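Local coordinates for predicted protein (Phaeodactylum tricornutum CCAP 1055/1, PDB 5Z5M) that probably catalyses the last two steps from 5-hydroxyisourate to (S)-allantoin, joining a hydroxyisourate hydrolase and an OHCU decarboxylase in one chain, at residues V5-K13 and S172-Q180. Sequence-based numbering, arbitrary orientation.
Sequences VTVKDLLSK and SKIDTSDAQ
The N-capped first turn of helix 7-11 meets the linker that leaves helix 151-173, where Val5 and Thr6 run beside Ile174 and Asp175. One direct hydrogen bond joins the backbones: Asp175 N donates a hydrogen bond to Val5 O at 2.8 Å, nearly straight at 165° but from above the carbonyl plane. Just upstream, a water accepts a hydrogen bond from Val5 N and donates one to Lys173 O, while Val5 CG1 lies 3.5 Å from that same Lys173 O. Thr6 is the N-cap: with OG1 set between its own N and carbonyl carbon (chi1 58°), the hydroxyl oxygen accepts from Asp9 N at 3.1 Å. The same rotation leaves the methyl CG2 anti to the carbonyl carbon, alongside the Asp175 side chain and 3.7 Å from Asp175 O. Replaced by an alanine, Thr6 would lose both OG1 and CG2, which would probably leave Asp9 N without its cap and open a gap beside Asp175 and Asp178. This is where the all-helical OHCU decarboxylase part of the fusion hands over to the transthyretin-like HIU hydrolase part, whose first strand, 182-189, soon follows. The linker bends here through an Asx turn, Ser177 N reaching Asp175 OD1 from above the carboxylate plane, and a type I turn from Thr176 to Ala179. That bend brings the Asp178 carboxylate to the start of the helix, where two waters relay it to backbone N-H groups: OD1 to Val7 N, OD2 to Lys8 N. Its negative charge probably suits the positive end of the helix dipole. On the buried side Val7 CG2 packs 3.8 Å from Ile174 CG2, and Ile49 of helix 49-61 touches both side chains.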
ATOM      1  N   VAL A   5     -25.023   7.604  33.819  1.00 42.78           N
ATOM      2  CA  VAL A   5     -26.031   6.680  33.308  1.00 39.03           C
ATOM      3  C   VAL A   5     -25.493   5.837  32.149  1.00 24.09           C
ATOM      4  O   VAL A   5     -25.012   6.369  31.146  1.00 29.24           O
ATOM      5  CB  VAL A   5     -27.306   7.434  32.859  1.00 30.21           C
ATOM      6  CG1 VAL A   5     -26.956   8.604  31.951  1.00 41.36           C
ATOM      7  CG2 VAL A   5     -28.283   6.489  32.174  1.00 32.96           C
ATOM      8  N   THR A   6     -25.558   4.520  32.302  1.00 21.87           N
ATOM      9  CA  THR A   6     -25.160   3.610  31.234  1.00 19.67           C
ATOM     10  C   THR A   6     -26.325   3.421  30.279  1.00 18.35           C
ATOM     11  O   THR A   6     -27.437   3.871  30.558  1.00 21.86           O
ATOM     12  CB  THR A   6     -24.714   2.238  31.779  1.00 22.22           C
ATOM     13  OG1 THR A   6     -25.776   1.658  32.550  1.00 23.21           O
ATOM     14  CG2 THR A   6     -23.475   2.383  32.654  1.00 27.53           C
ATOM     15  N   VAL A   7     -26.078   2.765  29.149  1.00 16.91           N
ATOM     16  CA  VAL A   7     -27.155   2.470  28.214  1.00 19.99           C
ATOM     17  C   VAL A   7     -28.150   1.507  28.860  1.00 17.92           C
ATOM     18  O   VAL A   7     -29.363   1.691  28.751  1.00 17.53           O
ATOM     19  CB  VAL A   7     -26.630   1.868  26.898  1.00 24.47           C
ATOM     20  CG1 VAL A   7     -27.794   1.494  25.984  1.00 25.72           C
ATOM     21  CG2 VAL A   7     -25.708   2.853  26.201  1.00 24.27           C
ATOM     22  N   LYS A   8     -27.620   0.488  29.533  1.00 19.16           N
ATOM     23  CA  LYS A   8     -28.431  -0.473  30.276  1.00 24.93           C
ATOM     24  C   LYS A   8     -29.351   0.230  31.264  1.00 21.43           C
ATOM     25  O   LYS A   8     -30.551  -0.036  31.320  1.00 18.19           O
ATOM     26  CB  LYS A   8     -27.537  -1.456  31.030  1.00 31.10           C
ATOM     27  CG  LYS A   8     -27.484  -2.842  30.435  1.00 41.89           C
ATOM     28  CD  LYS A   8     -27.396  -3.904  31.523  1.00 40.27           C
ATOM     29  CE  LYS A   8     -28.678  -3.953  32.336  1.00 39.65           C
ATOM     30  NZ  LYS A   8     -28.918  -5.302  32.927  1.00 29.53           N
ATOM     31  N   ASP A   9     -28.764   1.131  32.041  1.00 22.53           N
ATOM     32  CA  ASP A   9     -29.487   1.913  33.033  1.00 24.99           C
ATOM     33  C   ASP A   9     -30.567   2.776  32.370  1.00 25.69           C
ATOM     34  O   ASP A   9     -31.734   2.740  32.768  1.00 21.79           O
ATOM     35  CB  ASP A   9     -28.493   2.781  33.820  1.00 26.91           C
ATOM     36  CG  ASP A   9     -29.172   3.797  34.719  1.00 54.69           C
ATOM     37  OD1 ASP A   9     -30.312   3.547  35.167  1.00 68.93           O
ATOM     38  OD2 ASP A   9     -28.552   4.849  34.987  1.00 67.48           O
ATOM     39  N   LEU A  10     -30.170   3.539  31.356  1.00 19.95           N
ATOM     40  CA  LEU A  10     -31.095   4.422  30.638  1.00 20.67           C
ATOM     41  C   LEU A  10     -32.330   3.689  30.119  1.00 20.04           C
ATOM     42  O   LEU A  10     -33.467   4.053  30.434  1.00 17.87           O
ATOM     43  CB  LEU A  10     -30.378   5.101  29.467  1.00 20.96           C
ATOM     44  CG  LEU A  10     -31.241   5.965  28.538  1.00 22.64           C
ATOM     45  CD1 LEU A  10     -31.925   7.099  29.293  1.00 22.17           C
ATOM     46  CD2 LEU A  10     -30.402   6.514  27.387  1.00 27.60           C
ATOM     47  N   LEU A  11     -32.100   2.649  29.326  1.00 16.22           N
ATOM     48  CA  LEU A  11     -33.187   1.983  28.621  1.00 19.02           C
ATOM     49  C   LEU A  11     -34.054   1.109  29.533  1.00 23.53           C
ATOM     50  O   LEU A  11     -35.048   0.532  29.086  1.00 24.99           O
ATOM     51  CB  LEU A  11     -32.624   1.150  27.466  1.00 13.63           C
ATOM     52  CG  LEU A  11     -31.870   1.965  26.414  1.00 20.91           C
ATOM     53  CD1 LEU A  11     -31.376   1.072  25.287  1.00 20.56           C
ATOM     54  CD2 LEU A  11     -32.744   3.092  25.865  1.00 19.25           C
ATOM     55  N   SER A  12     -33.694   1.025  30.811  1.00 20.20           N
ATOM     56  CA  SER A  12     -34.514   0.296  31.777  1.00 24.20           C
ATOM     57  C   SER A  12     -35.466   1.248  32.503  1.00 30.31           C
ATOM     58  O   SER A  12     -36.264   0.829  33.341  1.00 30.43           O
ATOM     59  CB  SER A  12     -33.636  -0.449  32.784  1.00 20.13           C
ATOM     60  OG  SER A  12     -33.189   0.421  33.807  1.00 26.64           O
ATOM     61  N   LYS A  13     -35.383   2.530  32.162  1.00 28.17           N
ATOM     62  CA  LYS A  13     -36.215   3.556  32.781  1.00 25.18           C
ATOM     63  C   LYS A  13     -37.530   3.733  32.017  1.00 16.17           C
ATOM     64  O   LYS A  13     -37.618   3.357  30.848  1.00 20.26           O
ATOM     65  CB  LYS A  13     -35.448   4.880  32.847  1.00 29.44           C
ATOM     66  CG  LYS A  13     -34.323   4.889  33.866  1.00 35.47           C
ATOM     67  CD  LYS A  13     -33.543   6.190  33.815  1.00 37.47           C
ATOM     68  CE  LYS A  13     -32.267   6.111  34.635  1.00 46.13           C
ATOM     69  NZ  LYS A  13     -31.876   7.449  35.164  1.00 52.05           N
ATOM     70  N   SER A 172     -21.322  12.074  25.300  1.00 19.61           N
ATOM     71  CA  SER A 172     -21.078  12.962  26.434  1.00 19.44           C
ATOM     72  C   SER A 172     -22.129  12.790  27.529  1.00 25.41           C
ATOM     73  O   SER A 172     -21.875  13.096  28.694  1.00 28.57           O
ATOM     74  CB  SER A 172     -21.024  14.423  25.976  1.00 20.70           C
ATOM     75  OG  SER A 172     -22.295  14.880  25.555  1.00 35.59           O
ATOM     76  N   LYS A 173     -23.298  12.278  27.160  1.00 18.24           N
ATOM     77  CA  LYS A 173     -24.379  12.095  28.125  1.00 22.37           C
ATOM     78  C   LYS A 173     -24.405  10.695  28.727  1.00 22.22           C
ATOM     79  O   LYS A 173     -24.972  10.485  29.800  1.00 22.35           O
ATOM     80  CB  LYS A 173     -25.732  12.385  27.473  1.00 22.96           C
ATOM     81  CG  LYS A 173     -25.948  13.836  27.114  1.00 22.01           C
ATOM     82  CD  LYS A 173     -27.255  14.013  26.362  1.00 28.94           C
ATOM     83  CE  LYS A 173     -28.408  13.387  27.126  1.00 32.16           C
ATOM     84  NZ  LYS A 173     -28.529  13.913  28.513  1.00 27.14           N
ATOM     85  N   ILE A 174     -23.792   9.740  28.035  1.00 16.38           N
ATOM     86  CA  ILE A 174     -23.860   8.341  28.445  1.00 20.75           C
ATOM     87  C   ILE A 174     -22.523   7.833  28.983  1.00 22.95           C
ATOM     88  O   ILE A 174     -21.470   8.097  28.407  1.00 19.66           O
ATOM     89  CB  ILE A 174     -24.326   7.453  27.267  1.00 17.00           C
ATOM     90  CG1 ILE A 174     -25.833   7.630  27.045  1.00 22.93           C
ATOM     91  CG2 ILE A 174     -23.988   5.986  27.516  1.00 22.20           C
ATOM     92  CD1 ILE A 174     -26.365   6.918  25.818  1.00 29.92           C
ATOM     93  N   ASP A 175     -22.577   7.115  30.102  1.00 20.18           N
ATOM     94  CA  ASP A 175     -21.393   6.502  30.700  1.00 21.94           C
ATOM     95  C   ASP A 175     -20.990   5.260  29.904  1.00 15.32           C
ATOM     96  O   ASP A 175     -21.666   4.236  29.951  1.00 21.68           O
ATOM     97  CB  ASP A 175     -21.667   6.150  32.169  1.00 27.08           C
ATOM     98  CG  ASP A 175     -20.519   5.400  32.829  1.00 27.76           C
ATOM     99  OD1 ASP A 175     -19.395   5.385  32.285  1.00 33.25           O
ATOM    100  OD2 ASP A 175     -20.744   4.831  33.913  1.00 28.10           O
ATOM    101  N   THR A 176     -19.883   5.354  29.174  1.00 19.03           N
ATOM    102  CA  THR A 176     -19.460   4.262  28.302  1.00 15.33           C
ATOM    103  C   THR A 176     -18.336   3.435  28.918  1.00 17.52           C
ATOM    104  O   THR A 176     -17.628   2.725  28.210  1.00 15.07           O
ATOM    105  CB  THR A 176     -18.992   4.788  26.923  1.00 17.39           C
ATOM    106  OG1 THR A 176     -17.916   5.717  27.096  1.00 17.89           O
ATOM    107  CG2 THR A 176     -20.140   5.482  26.191  1.00 20.29           C
ATOM    108  N   SER A 177     -18.182   3.507  30.236  1.00 17.65           N
ATOM    109  CA  SER A 177     -17.102   2.786  30.903  1.00 25.51           C
ATOM    110  C   SER A 177     -17.289   1.270  30.806  1.00 23.16           C
ATOM    111  O   SER A 177     -16.347   0.511  31.026  1.00 20.53           O
ATOM    112  CB  SER A 177     -16.998   3.208  32.372  1.00 25.85           C
ATOM    113  OG  SER A 177     -18.066   2.675  33.130  1.00 31.00           O
ATOM    114  N   ASP A 178     -18.499   0.837  30.460  1.00 15.27           N
ATOM    115  CA  ASP A 178     -18.784  -0.588  30.327  1.00 21.38           C
ATOM    116  C   ASP A 178     -18.763  -1.055  28.873  1.00 22.85           C
ATOM    117  O   ASP A 178     -19.120  -2.200  28.583  1.00 23.57           O
ATOM    118  CB  ASP A 178     -20.138  -0.928  30.958  1.00 20.03           C
ATOM    119  CG  ASP A 178     -21.300  -0.245  30.259  1.00 44.23           C
ATOM    120  OD1 ASP A 178     -21.075   0.786  29.586  1.00 42.31           O
ATOM    121  OD2 ASP A 178     -22.439  -0.742  30.383  1.00 39.31           O
ATOM    122  N   ALA A 179     -18.349  -0.176  27.963  1.00 14.48           N
ATOM    123  CA  ALA A 179     -18.187  -0.567  26.563  1.00 14.79           C
ATOM    124  C   ALA A 179     -17.127  -1.655  26.466  1.00  9.44           C
ATOM    125  O   ALA A 179     -16.264  -1.765  27.334  1.00 11.73           O
ATOM    126  CB  ALA A 179     -17.810   0.632  25.700  1.00 17.30           C
ATOM    127  N   GLN A 180     -17.175  -2.457  25.409  1.00  8.48           N
ATOM    128  CA  GLN A 180     -16.293  -3.617  25.342  1.00 12.00           C
ATOM    129  C   GLN A 180     -15.441  -3.657  24.070  1.00 12.45           C
ATOM    130  O   GLN A 180     -15.010  -4.722  23.640  1.00 13.62           O
ATOM    131  CB  GLN A 180     -17.125  -4.897  25.478  1.00  8.38           C
ATOM    132  CG  GLN A 180     -17.638  -5.116  26.897  1.00 14.56           C
ATOM    133  CD  GLN A 180     -18.615  -6.273  27.017  1.00 18.99           C
ATOM    134  OE1 GLN A 180     -19.766  -6.177  26.591  1.00 18.42           O
ATOM    135  NE2 GLN A 180     -18.159  -7.373  27.607  1.00 19.06           N
TER
HETATM  136  O   HOH W   1     -24.095   9.740  32.674  1.00 31.81           O
HETATM  137  O   HOH W   2     -23.165   2.453  28.566  1.00 19.05           O
HETATM  138  O   HOH W   3     -24.876  -0.752  29.281  1.00 28.37           O